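Local coordinates for protein geranyltranstransferase (Campylobacter jejuni, PDB 3NPK) that probably condenses geranyl diphosphate with isopentenyl diphosphate to make farnesyl diphosphate, releasing pyrophosphate, in isoprenoid biosynthesis, at residues 5-18 with 59-71. Residues are numbered along the deposited sequence; the frame is centred on the assembly and turned at random.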
loop_
_atom_site.group_PDB
_atom_site.type_symbol
_atom_site.label_atom_id
_atom_site.label_comp_id
_atom_site.label_asym_id
_atom_site.label_seq_id
_atom_site.Cartn_x
_atom_site.Cartn_y
_atom_site.Cartn_z
ATOM N N LEU A 5 11.472 22.023 -12.676
ATOM C CA LEU A 5 10.722 20.861 -12.209
ATOM C C LEU A 5 11.032 20.510 -10.765
ATOM O O LEU A 5 10.166 20.029 -10.053
ATOM C CB LEU A 5 10.999 19.642 -13.102
ATOM C CG LEU A 5 10.582 19.806 -14.568
ATOM C CD1 LEU A 5 10.844 18.537 -15.412
ATOM C CD2 LEU A 5 9.135 20.230 -14.659
ATOM N N LYS A 6 12.270 20.738 -10.342
ATOM C CA LYS A 6 12.652 20.449 -8.964
ATOM C C LYS A 6 11.810 21.282 -8.000
ATOM O O LYS A 6 11.215 20.752 -7.045
ATOM C CB LYS A 6 14.134 20.757 -8.754
ATOM C CG LYS A 6 14.591 20.676 -7.321
ATOM C CD LYS A 6 16.061 21.074 -7.212
ATOM C CE LYS A 6 16.673 20.573 -5.918
ATOM N NZ LYS A 6 15.991 21.132 -4.735
ATOM N N GLU A 7 11.764 22.590 -8.251
ATOM C CA GLU A 7 11.033 23.492 -7.370
ATOM C C GLU A 7 9.523 23.296 -7.500
ATOM O O GLU A 7 8.792 23.347 -6.508
ATOM C CB GLU A 7 11.429 24.947 -7.629
ATOM C CG GLU A 7 12.865 25.240 -7.218
ATOM C CD GLU A 7 13.196 24.721 -5.814
ATOM O OE1 GLU A 7 12.405 24.969 -4.869
ATOM O OE2 GLU A 7 14.249 24.063 -5.655
ATOM N N LEU A 8 9.064 23.041 -8.724
ATOM C CA LEU A 8 7.655 22.775 -8.958
ATOM C C LEU A 8 7.197 21.597 -8.112
ATOM O O LEU A 8 6.165 21.661 -7.442
ATOM C CB LEU A 8 7.406 22.486 -10.435
ATOM C CG LEU A 8 5.954 22.246 -10.842
ATOM C CD1 LEU A 8 5.164 23.540 -10.802
ATOM C CD2 LEU A 8 5.892 21.634 -12.235
ATOM N N PHE A 9 7.959 20.505 -8.145
ATOM C CA PHE A 9 7.590 19.338 -7.341
ATOM C C PHE A 9 7.675 19.570 -5.811
ATOM O O PHE A 9 6.783 19.161 -5.056
ATOM C CB PHE A 9 8.397 18.091 -7.700
ATOM C CG PHE A 9 7.957 16.907 -6.915
ATOM C CD1 PHE A 9 6.697 16.357 -7.149
ATOM C CD2 PHE A 9 8.722 16.417 -5.859
ATOM C CE1 PHE A 9 6.223 15.299 -6.388
ATOM C CE2 PHE A 9 8.260 15.350 -5.094
ATOM C CZ PHE A 9 7.010 14.783 -5.363
ATOM N N ILE A 10 8.732 20.230 -5.351
ATOM C CA ILE A 10 8.816 20.538 -3.926
ATOM C C ILE A 10 7.606 21.355 -3.456
ATOM O O ILE A 10 7.030 21.082 -2.406
ATOM C CB ILE A 10 10.109 21.285 -3.596
ATOM C CG1 ILE A 10 11.297 20.329 -3.762
ATOM C CG2 ILE A 10 10.058 21.829 -2.158
ATOM C CD1 ILE A 10 12.639 21.012 -3.752
ATOM N N HIS A 11 7.226 22.363 -4.235
ATOM C CA HIS A 11 6.078 23.184 -3.887
ATOM C C HIS A 11 4.805 22.319 -3.852
ATOM O O HIS A 11 3.968 22.454 -2.954
ATOM C CB HIS A 11 5.960 24.326 -4.898
ATOM C CG HIS A 11 4.837 25.273 -4.624
ATOM N ND1 HIS A 11 4.927 26.287 -3.695
ATOM C CD2 HIS A 11 3.606 25.377 -5.179
ATOM C CE1 HIS A 11 3.794 26.969 -3.680
ATOM N NE2 HIS A 11 2.977 26.435 -4.571
ATOM N N HIS A 12 4.679 21.400 -4.806
ATOM C CA HIS A 12 3.510 20.523 -4.848
ATOM C C HIS A 12 3.458 19.624 -3.615
ATOM O O HIS A 12 2.412 19.477 -2.990
ATOM C CB HIS A 12 3.525 19.685 -6.126
ATOM C CG HIS A 12 2.263 18.916 -6.363
ATOM N ND1 HIS A 12 1.113 19.508 -6.835
ATOM C CD2 HIS A 12 1.969 17.603 -6.186
ATOM C CE1 HIS A 12 0.171 18.590 -6.966
ATOM N NE2 HIS A 12 0.659 17.426 -6.570
ATOM N N LEU A 13 4.598 19.032 -3.265
ATOM C CA LEU A 13 4.678 18.163 -2.099
ATOM C C LEU A 13 4.298 18.936 -0.842
ATOM O O LEU A 13 3.516 18.461 -0.018
ATOM C CB LEU A 13 6.090 17.581 -1.975
ATOM C CG LEU A 13 6.393 16.673 -0.769
ATOM C CD1 LEU A 13 7.538 15.706 -1.090
ATOM C CD2 LEU A 13 6.730 17.485 0.458
ATOM N N GLU A 14 4.827 20.143 -0.702
ATOM C CA GLU A 14 4.588 20.889 0.522
ATOM C C GLU A 14 3.120 21.292 0.725
ATOM O O GLU A 14 2.681 21.475 1.858
ATOM C CB GLU A 14 5.557 22.069 0.617
ATOM C CG GLU A 14 6.983 21.549 0.821
ATOM C CD GLU A 14 8.038 22.623 0.963
ATOM O OE1 GLU A 14 7.752 23.798 0.664
ATOM O OE2 GLU A 14 9.174 22.272 1.355
ATOM N N LYS A 15 2.348 21.390 -0.354
ATOM C CA LYS A 15 0.927 21.703 -0.203
ATOM C C LYS A 15 0.019 20.477 -0.315
ATOM O O LYS A 15 -1.212 20.599 -0.349
ATOM C CB LYS A 15 0.499 22.798 -1.171
ATOM C CG LYS A 15 0.642 22.423 -2.607
ATOM C CD LYS A 15 0.718 23.676 -3.464
ATOM C CE LYS A 15 -0.270 23.591 -4.586
ATOM N NZ LYS A 15 -1.635 23.514 -3.989
ATOM N N ASN A 16 0.637 19.297 -0.343
ATOM C CA ASN A 16 -0.094 18.043 -0.447
ATOM C C ASN A 16 0.363 17.025 0.590
ATOM O O ASN A 16 0.365 15.823 0.338
ATOM C CB ASN A 16 0.026 17.477 -1.872
ATOM C CG ASN A 16 -0.882 18.201 -2.838
ATOM O OD1 ASN A 16 -2.098 17.974 -2.841
ATOM N ND2 ASN A 16 -0.309 19.115 -3.622
ATOM N N LEU A 17 0.750 17.504 1.766
ATOM C CA LEU A 17 1.184 16.582 2.805
ATOM C C LEU A 17 -0.040 15.817 3.293
ATOM O O LEU A 17 -1.082 16.410 3.571
ATOM C CB LEU A 17 1.820 17.345 3.969
ATOM C CG LEU A 17 3.114 18.060 3.574
ATOM C CD1 LEU A 17 3.515 19.072 4.665
ATOM C CD2 LEU A 17 4.254 17.055 3.295
ATOM N N PRO A 18 0.066 14.491 3.380
ATOM C CA PRO A 18 -1.101 13.710 3.803
ATOM C C PRO A 18 -1.425 13.996 5.265
ATOM O O PRO A 18 -0.525 14.058 6.100
ATOM C CB PRO A 18 -0.652 12.249 3.632
ATOM C CG PRO A 18 0.780 12.281 3.322
ATOM C CD PRO A 18 1.270 13.671 3.162
ATOM N N LEU A 59 1.831 18.374 -17.514
ATOM C CA LEU A 59 2.839 18.400 -16.449
ATOM C C LEU A 59 2.217 18.617 -15.064
ATOM O O LEU A 59 2.527 17.907 -14.097
ATOM C CB LEU A 59 3.894 19.473 -16.735
ATOM C CG LEU A 59 5.000 19.502 -15.683
ATOM C CD1 LEU A 59 5.819 18.215 -15.780
ATOM C CD2 LEU A 59 5.858 20.742 -15.873
ATOM N N ASN A 60 1.317 19.584 -14.950
ATOM C CA ASN A 60 0.733 19.827 -13.638
ATOM C C ASN A 60 -0.075 18.641 -13.118
ATOM O O ASN A 60 -0.004 18.286 -11.935
ATOM C CB ASN A 60 -0.098 21.102 -13.679
ATOM C CG ASN A 60 0.772 22.318 -13.842
ATOM O OD1 ASN A 60 1.467 22.718 -12.906
ATOM N ND2 ASN A 60 0.761 22.909 -15.038
ATOM N N GLN A 61 -0.832 18.019 -14.008
ATOM C CA GLN A 61 -1.643 16.868 -13.642
ATOM C C GLN A 61 -0.743 15.712 -13.215
ATOM O O GLN A 61 -1.128 14.895 -12.368
ATOM C CB GLN A 61 -2.508 16.461 -14.838
ATOM C CG GLN A 61 -3.556 17.528 -15.193
ATOM C CD GLN A 61 -3.089 18.567 -16.208
ATOM O OE1 GLN A 61 -1.899 18.805 -16.395
ATOM N NE2 GLN A 61 -4.049 19.217 -16.848
ATOM N N ALA A 62 0.458 15.660 -13.796
ATOM C CA ALA A 62 1.430 14.612 -13.479
ATOM C C ALA A 62 2.033 14.747 -12.096
ATOM O O ALA A 62 2.622 13.789 -11.598
ATOM C CB ALA A 62 2.547 14.581 -14.529
ATOM N N LEU A 63 1.956 15.937 -11.504
ATOM C CA LEU A 63 2.580 16.138 -10.208
ATOM C C LEU A 63 2.039 15.166 -9.164
ATOM O O LEU A 63 2.798 14.716 -8.301
ATOM C CB LEU A 63 2.396 17.584 -9.734
ATOM C CG LEU A 63 3.224 18.614 -10.504
ATOM C CD1 LEU A 63 2.688 20.018 -10.249
ATOM C CD2 LEU A 63 4.715 18.530 -10.202
ATOM N N ASP A 64 0.746 14.840 -9.237
ATOM C CA ASP A 64 0.151 13.892 -8.285
ATOM C C ASP A 64 0.739 12.493 -8.479
ATOM O O ASP A 64 0.840 11.722 -7.529
ATOM C CB ASP A 64 -1.367 13.792 -8.448
ATOM C CG ASP A 64 -2.111 14.973 -7.863
ATOM O OD1 ASP A 64 -1.538 15.707 -7.022
ATOM O OD2 ASP A 64 -3.296 15.151 -8.241
ATOM N N VAL A 65 1.114 12.153 -9.710
ATOM C CA VAL A 65 1.667 10.824 -9.969
ATOM C C VAL A 65 3.094 10.778 -9.428
ATOM O O VAL A 65 3.503 9.788 -8.808
ATOM C CB VAL A 65 1.618 10.475 -11.490
ATOM C CG1 VAL A 65 2.045 9.034 -11.719
ATOM C CG2 VAL A 65 0.212 10.704 -12.034
ATOM N N ALA A 66 3.848 11.856 -9.637
ATOM C CA ALA A 66 5.168 11.989 -9.027
ATOM C C ALA A 66 5.066 11.903 -7.505
ATOM O O ALA A 66 5.923 11.291 -6.844
ATOM C CB ALA A 66 5.817 13.315 -9.441
ATOM N N LEU A 67 4.029 12.525 -6.942
ATOM C CA LEU A 67 3.814 12.492 -5.500
ATOM C C LEU A 67 3.615 11.057 -5.000
ATOM O O LEU A 67 4.210 10.653 -3.991
ATOM C CB LEU A 67 2.607 13.347 -5.127
ATOM C CG LEU A 67 2.453 13.640 -3.632
ATOM C CD1 LEU A 67 3.680 14.397 -3.143
ATOM C CD2 LEU A 67 1.192 14.459 -3.417
ATOM N N ALA A 68 2.804 10.283 -5.714
ATOM C CA ALA A 68 2.581 8.883 -5.357
ATOM C C ALA A 68 3.903 8.100 -5.317
ATOM O O ALA A 68 4.131 7.298 -4.393
ATOM C CB ALA A 68 1.617 8.242 -6.339
ATOM N N LEU A 69 4.765 8.325 -6.313
ATOM C CA LEU A 69 6.081 7.685 -6.355
ATOM C C LEU A 69 6.902 8.014 -5.125
ATOM O O LEU A 69 7.514 7.120 -4.527
ATOM C CB LEU A 69 6.864 8.113 -7.591
ATOM C CG LEU A 69 6.615 7.353 -8.876
ATOM C CD1 LEU A 69 7.223 8.163 -10.027
ATOM C CD2 LEU A 69 7.205 5.951 -8.795
ATOM N N GLU A 70 6.910 9.291 -4.743
ATOM C CA GLU A 70 7.697 9.697 -3.585
ATOM C C GLU A 70 7.073 9.220 -2.262
ATOM O O GLU A 70 7.802 8.969 -1.294
ATOM C CB GLU A 70 7.957 11.207 -3.606
ATOM C CG GLU A 70 8.822 11.594 -4.795
ATOM C CD GLU A 70 10.275 11.075 -4.725
ATOM O OE1 GLU A 70 10.841 10.899 -3.616
ATOM O OE2 GLU A 70 10.863 10.861 -5.803
ATOM N N PHE A 71 5.748 9.056 -2.228
ATOM C CA PHE A 71 5.110 8.462 -1.043
ATOM C C PHE A 71 5.587 7.020 -0.880
ATOM O O PHE A 71 5.907 6.592 0.231
ATOM C CB PHE A 71 3.578 8.476 -1.138
ATOM C CG PHE A 71 2.929 9.821 -0.834
ATOM C CD1 PHE A 71 3.673 10.969 -0.604
ATOM C CD2 PHE A 71 1.553 9.915 -0.810
ATOM C CE1 PHE A 71 3.041 12.190 -0.336
ATOM C CE2 PHE A 71 0.907 11.118 -0.553
ATOM C CZ PHE A 71 1.657 12.260 -0.314
#
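F9 sits as a knob in a hole formed by L63, A66, L67 and E70, at the centre of a helix-on-helix packing in the mainly helical isoprenoid (terpene) synthase fold of the polyprenyl synthetase family. The N-terminal helix 5-14 crosses segment 59-71, the first part of helix 59-80, at -70°, with the axes of the two segments 10.1 Å apart. A flat ring suits such a hole because its rim slides down to the backbone: L67 N meets the ring at its edge, near its plane, 3.6 Å from F9 CE1. Small A66 lets it in, its CB 3.7 Å from F9 CE1, and the methylene CG of E70 packs against F9 CZ. The carboxylate of E70 turns elsewhere, OE2 accepting a hydrogen bond from A44 N; the E70 side chain lies about 5 Å from the bound pyrophosphate. H41 meets the F9 ring edge-to-face.

Branched leucines continue the apolar seam both ways. Toward the start of the helices, L8 and L59 meet tip to tip through their CD2 methyls, and L5 CD2 comes within 3.5 Å of L59 CD2. In the other direction L67 spreads its two methyls, CD1 against L13 and CD2 against N16 CB, while beyond them the P18 ring packs on F71 CZ.

One turn after F9, H12 brings the seam to its polar edge. With CG anti to the backbone N (chi1 -171°), its imidazole extends across L63, whose CB makes a CH-pi contact 3.5 Å from the ring centroid. The opposite face is covered by N16 ND2, which donates to H12 O, so the ring is sandwiched. Histidine fits here because it pairs a flat pi face, which takes the CH of L63 CB, with an N-H at its edge. H12 NE2 donates to D64 OD1 at 2.8 Å. The bond lies in the imidazole plane but is bent (144°), reaching OD1 on its anti side and out of the carboxylate plane.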